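Local coordinates for sortase SrtE1 (Streptomyces coelicolor, PDB 5CUW), which anchors surface proteins to the cell wall as a class E sortase, a transpeptidase that cleaves Leu-Ala-x-Thr-Gly and Leu-Pro-x-Thr-Gly sorting signals, at residues G39-H44 and I114-Q119; I54-S59 and H71-G76. All coordinates share one frame; numbering follows the deposited sequence.

Contact 1: G39-H44 and I114-Q119; sequences GFALLH and IVVETQ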
loop_
_atom_site.group_PDB
_atom_site.type_symbol
_atom_site.label_atom_id
_atom_site.label_comp_id
_atom_site.label_asym_id
_atom_site.label_seq_id
_atom_site.Cartn_x
_atom_site.Cartn_y
_atom_site.Cartn_z
ATOM N N GLY A 39 10.391 -5.046 9.857
ATOM C CA GLY A 39 10.384 -4.024 8.813
ATOM C C GLY A 39 11.330 -4.371 7.680
ATOM O O GLY A 39 12.504 -4.604 7.917
ATOM N N PHE A 40 10.835 -4.421 6.447
ATOM C CA PHE A 40 11.680 -4.910 5.362
ATOM C C PHE A 40 11.794 -3.970 4.176
ATOM O O PHE A 40 12.537 -4.246 3.239
ATOM C CB PHE A 40 11.182 -6.278 4.873
ATOM C CG PHE A 40 9.802 -6.265 4.300
ATOM C CD1 PHE A 40 9.591 -5.976 2.961
ATOM C CD2 PHE A 40 8.707 -6.577 5.090
ATOM C CE1 PHE A 40 8.327 -5.982 2.431
ATOM C CE2 PHE A 40 7.438 -6.589 4.559
ATOM C CZ PHE A 40 7.244 -6.285 3.229
ATOM N N ALA A 41 11.063 -2.864 4.197
ATOM C CA ALA A 41 11.153 -1.930 3.095
ATOM C C ALA A 41 10.710 -0.552 3.544
ATOM O O ALA A 41 10.280 -0.384 4.683
ATOM C CB ALA A 41 10.307 -2.410 1.921
ATOM N N LEU A 42 10.835 0.425 2.649
ATOM C CA LEU A 42 10.353 1.788 2.898
ATOM C C LEU A 42 9.328 2.175 1.830
ATOM O O LEU A 42 9.556 1.955 0.641
ATOM C CB LEU A 42 11.505 2.794 2.898
ATOM C CG LEU A 42 12.231 3.111 4.209
ATOM C CD1 LEU A 42 13.378 4.069 3.937
ATOM C CD2 LEU A 42 11.274 3.713 5.235
ATOM N N LEU A 43 8.204 2.746 2.255
ATOM C CA LEU A 43 7.206 3.259 1.318
ATOM C C LEU A 43 7.326 4.783 1.196
ATOM O O LEU A 43 7.333 5.481 2.211
ATOM C CB LEU A 43 5.804 2.890 1.768
ATOM C CG LEU A 43 4.670 3.280 0.813
ATOM C CD1 LEU A 43 4.675 2.359 -0.403
ATOM C CD2 LEU A 43 3.320 3.224 1.525
ATOM N N HIS A 44 7.423 5.287 -0.035
ATOM C CA HIS A 44 7.515 6.724 -0.282
ATOM C C HIS A 44 6.292 7.183 -1.062
ATOM O O HIS A 44 5.957 6.596 -2.081
ATOM C CB HIS A 44 8.768 7.099 -1.083
ATOM C CG HIS A 44 10.059 6.643 -0.474
ATOM N ND1 HIS A 44 10.929 7.506 0.159
ATOM C CD2 HIS A 44 10.646 5.422 -0.434
ATOM C CE1 HIS A 44 11.988 6.834 0.575
ATOM N NE2 HIS A 44 11.840 5.567 0.231
ATOM N N ILE A 114 3.953 6.165 -6.226
ATOM C CA ILE A 114 4.040 5.499 -4.937
ATOM C C ILE A 114 5.228 4.565 -5.039
ATOM O O ILE A 114 5.241 3.675 -5.886
ATOM C CB ILE A 114 2.756 4.702 -4.615
ATOM C CG1 ILE A 114 1.554 5.644 -4.523
ATOM C CG2 ILE A 114 2.918 3.893 -3.344
ATOM C CD1 ILE A 114 0.273 5.041 -5.091
ATOM N N VAL A 115 6.243 4.769 -4.206
ATOM C CA VAL A 115 7.480 4.021 -4.386
ATOM C C VAL A 115 7.788 3.082 -3.221
ATOM O O VAL A 115 7.852 3.498 -2.059
ATOM C CB VAL A 115 8.676 4.978 -4.583
ATOM C CG1 VAL A 115 9.976 4.185 -4.763
ATOM C CG2 VAL A 115 8.427 5.914 -5.776
ATOM N N VAL A 116 8.023 1.815 -3.547
ATOM C CA VAL A 116 8.482 0.848 -2.557
ATOM C C VAL A 116 9.974 0.625 -2.717
ATOM O O VAL A 116 10.421 0.131 -3.752
ATOM C CB VAL A 116 7.764 -0.512 -2.686
ATOM C CG1 VAL A 116 8.341 -1.493 -1.683
ATOM C CG2 VAL A 116 6.249 -0.358 -2.482
ATOM N N GLU A 117 10.739 0.984 -1.691
ATOM C CA GLU A 117 12.184 0.795 -1.694
ATOM C C GLU A 117 12.591 -0.427 -0.872
ATOM O O GLU A 117 12.314 -0.502 0.329
ATOM C CB GLU A 117 12.884 2.038 -1.141
ATOM C CG GLU A 117 14.374 1.845 -0.890
ATOM C CD GLU A 117 15.055 3.082 -0.319
ATOM O OE1 GLU A 117 14.353 4.006 0.154
ATOM O OE2 GLU A 117 16.303 3.129 -0.347
ATOM N N THR A 118 13.252 -1.380 -1.517
ATOM C CA THR A 118 13.758 -2.559 -0.821
ATOM C C THR A 118 15.277 -2.503 -0.783
ATOM O O THR A 118 15.871 -1.532 -1.253
ATOM C CB THR A 118 13.305 -3.857 -1.496
ATOM O OG1 THR A 118 13.940 -3.985 -2.771
ATOM C CG2 THR A 118 11.806 -3.855 -1.688
ATOM N N GLN A 119 15.905 -3.537 -0.227
ATOM C CA GLN A 119 17.358 -3.573 -0.146
ATOM C C GLN A 119 17.964 -3.508 -1.538
ATOM O O GLN A 119 18.975 -2.844 -1.752
ATOM C CB GLN A 119 17.835 -4.844 0.576
#

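Contact 2: I54-S59 and H71-G76; sequences IAEGIS and HYAEDG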
loop_
_atom_site.group_PDB
_atom_site.type_symbol
_atom_site.label_atom_id
_atom_site.label_comp_id
_atom_site.label_asym_id
_atom_site.label_seq_id
_atom_site.Cartn_x
_atom_site.Cartn_y
_atom_site.Cartn_z
ATOM N N ILE A 54 7.683 -0.428 5.911
ATOM C CA ILE A 54 6.721 -1.516 5.754
ATOM C C ILE A 54 7.185 -2.713 6.568
ATOM O O ILE A 54 8.353 -3.095 6.493
ATOM C CB ILE A 54 6.557 -1.952 4.272
ATOM C CG1 ILE A 54 6.286 -0.751 3.360
ATOM C CG2 ILE A 54 5.455 -3.021 4.136
ATOM C CD1 ILE A 54 6.181 -1.137 1.885
ATOM N N ALA A 55 6.294 -3.293 7.363
ATOM C CA ALA A 55 6.649 -4.480 8.127
ATOM C C ALA A 55 5.739 -5.632 7.728
ATOM O O ALA A 55 4.704 -5.425 7.119
ATOM C CB ALA A 55 6.559 -4.214 9.618
ATOM N N GLU A 56 6.127 -6.854 8.070
ATOM C CA GLU A 56 5.326 -8.017 7.711
ATOM C C GLU A 56 4.165 -8.166 8.696
ATOM O O GLU A 56 4.373 -8.160 9.906
ATOM C CB GLU A 56 6.200 -9.284 7.699
ATOM C CG GLU A 56 5.482 -10.546 7.212
ATOM C CD GLU A 56 5.180 -10.531 5.715
ATOM O OE1 GLU A 56 5.126 -9.436 5.118
ATOM O OE2 GLU A 56 4.996 -11.620 5.124
ATOM N N GLY A 57 2.942 -8.293 8.184
ATOM C CA GLY A 57 1.783 -8.465 9.043
ATOM C C GLY A 57 1.111 -7.150 9.385
ATOM O O GLY A 57 1.720 -6.084 9.273
ATOM N N ILE A 58 -0.140 -7.207 9.819
ATOM C CA ILE A 58 -0.871 -5.960 10.067
ATOM C C ILE A 58 -1.298 -5.789 11.516
ATOM O O ILE A 58 -2.254 -5.069 11.805
ATOM C CB ILE A 58 -2.122 -5.859 9.173
ATOM C CG1 ILE A 58 -3.029 -7.065 9.391
ATOM C CG2 ILE A 58 -1.723 -5.742 7.710
ATOM C CD1 ILE A 58 -4.435 -6.837 8.901
ATOM N N SER A 59 -0.579 -6.445 12.422
ATOM C CA SER A 59 -0.821 -6.295 13.849
ATOM C C SER A 59 -0.848 -4.823 14.261
ATOM O O SER A 59 0.004 -4.042 13.843
ATOM C CB SER A 59 0.250 -7.026 14.649
ATOM O OG SER A 59 0.264 -6.579 15.992
ATOM N N HIS A 71 2.161 -5.113 5.646
ATOM C CA HIS A 71 1.897 -5.997 4.519
ATOM C C HIS A 71 0.974 -7.142 4.941
ATOM O O HIS A 71 1.300 -7.906 5.848
ATOM C CB HIS A 71 3.222 -6.542 3.966
ATOM C CG HIS A 71 3.060 -7.571 2.888
ATOM N ND1 HIS A 71 3.724 -8.781 2.910
ATOM C CD2 HIS A 71 2.312 -7.573 1.757
ATOM C CE1 HIS A 71 3.400 -9.477 1.835
ATOM N NE2 HIS A 71 2.541 -8.771 1.120
ATOM N N TYR A 72 -0.176 -7.267 4.285
ATOM C CA TYR A 72 -1.115 -8.339 4.636
ATOM C C TYR A 72 -0.405 -9.677 4.455
ATOM O O TYR A 72 0.050 -9.985 3.354
ATOM C CB TYR A 72 -2.380 -8.279 3.780
ATOM C CG TYR A 72 -3.352 -7.173 4.159
ATOM C CD1 TYR A 72 -3.258 -5.914 3.589
ATOM C CD2 TYR A 72 -4.371 -7.404 5.076
ATOM C CE1 TYR A 72 -4.162 -4.910 3.910
ATOM C CE2 TYR A 72 -5.269 -6.402 5.411
ATOM C CZ TYR A 72 -5.155 -5.160 4.825
ATOM O OH TYR A 72 -6.040 -4.167 5.148
ATOM N N ALA A 73 -0.282 -10.448 5.529
ATOM C CA ALA A 73 0.549 -11.651 5.476
ATOM C C ALA A 73 0.003 -12.870 6.212
ATOM O O ALA A 73 0.644 -13.920 6.194
ATOM C CB ALA A 73 1.944 -11.333 6.007
ATOM N N GLU A 74 -1.161 -12.762 6.845
ATOM C CA GLU A 74 -1.693 -13.910 7.587
ATOM C C GLU A 74 -3.178 -14.188 7.341
ATOM O O GLU A 74 -3.884 -13.378 6.746
ATOM C CB GLU A 74 -1.455 -13.717 9.086
ATOM N N ASP A 75 -3.635 -15.352 7.798
ATOM C CA ASP A 75 -5.056 -15.706 7.784
ATOM C C ASP A 75 -5.655 -15.808 6.382
ATOM O O ASP A 75 -6.839 -15.531 6.188
ATOM C CB ASP A 75 -5.859 -14.688 8.600
ATOM N N GLY A 76 -4.844 -16.207 5.407
ATOM C CA GLY A 76 -5.323 -16.333 4.042
ATOM C C GLY A 76 -5.289 -15.028 3.268
ATOM O O GLY A 76 -5.590 -14.997 2.070
#

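Contact 1: G39-H44 and I114-Q119
H44 and E117, on one face of a pair of antiparallel strands, are joined by a side-chain bond. With CG anti to the backbone N (chi1 170°) and the chain extended beyond it, the glutamate rises from its strand toward the imidazole. Its CB lies near both L42 O and H44 NE2, and CG carries the chain on to CD, 4.1 Å from H44 NE2; the two oxygens then divide the work. E117 OE1 accepts the proton of H44 NE2 at 3.0 Å, met nearly end-on to its C-O bond, although the donor bends (149°) and the oxygen sits somewhat out of the ring plane. The same OE1 lies 3.9 Å from L42 CD1, while OE2 turns to a salt bridge with R185. With an alanine at H44, OE1 would probably lose this donor, the carboxylate keeping its salt bridge to R185. The backbones pair regularly, L42 with E117 and H44 with V115 as hydrogen-bonded pairs, the shortest bond being H44 N to V115 O at 2.7 Å. Strands 39-45 and 113-117 are the ends of the strand order, so this pairing closes the sortase beta barrel. On the other face L43 CD1 reaches I114 CG2 and V116 CG2, each at 3.8 Å. A41 CB rests 3.2 Å from E117 O. On its other edge, against strand 50-56, strand 39-45 has a classic beta bulge, F40 and A41 both facing I54.

Contact 2: I54-S59 and H71-G76
Backbone hydrogen bonds bring H71 alongside the end of strand 50-56 in a short parallel pairing. H71 N gives a nearly straight bond to A55 O at 3.0 Å, and two residues on G57 N returns one to H71 O, more bent at 138°. E56 sits between these two bonds as the bridge partner of H71. G57 adopts a positive phi, a conformation in which a side chain would press on the carbonyl oxygen before it, and the chain leaves the strand there.

The polar side-chain contact belongs to E56 and H71, which extend from the same face of the sheet. E56 starts with CG anti to its own N, then folds at chi2 (71°), and this bend brings the carboxylate to the edge of the imidazole. H71 ND1 donates to E56 OE1 at 2.7 Å; the oxygen lies close to the ring plane and is approached on its syn side, though somewhat out of the carboxylate plane, with ring and carboxylate turned 35° apart. H71 NE2 is bonded to T79 OG1, so both ring nitrogens are engaged and rotation of the imidazole is restrained. E56 OE2 rests 3.2 Å from A73 CB and makes a long, weak ion pair with K78.

The apolar contacts centre on I58 and Y72. I58 CG2 stands over the middle of one face of the phenol ring, 4.1 Å from its centroid, in a CH-pi contact, and CD1 of the same residue touches Y72 CE2 at 3.6 Å. The hydroxyl of Y72 hydrogen-bonds T161 OG1. Y72, packed on one face by I58 and bonded through its hydroxyl, is the residue inferred to recognise the substrate, consistent with a place in the sortase sorting-signal groove.

Contacts 1 and 2 are linked through the pairing of strands 39-45 and 50-56, neighbours in the barrel sheet, although their centres lie about 15 Å apart. The bulge is the joint: F40 N lies 2.8 Å from I54 O and A41 O 2.9 Å from I54 N, both probable hydrogen bonds. The F40 ring, from the strand of contact 1, packs against contact 2, its CE2 lying 3.7 Å from E56 OE1. Their distances from the active site differ. Contact 2 carries Y72, whose side chain is about 6 Å from that of R172 and about 9 Å from that of C163, both probable active-site residues; in contact 1 the side chain of L43 is about 11 Å from that of Y72 and about 12 Å from that of H94, also probably catalytic.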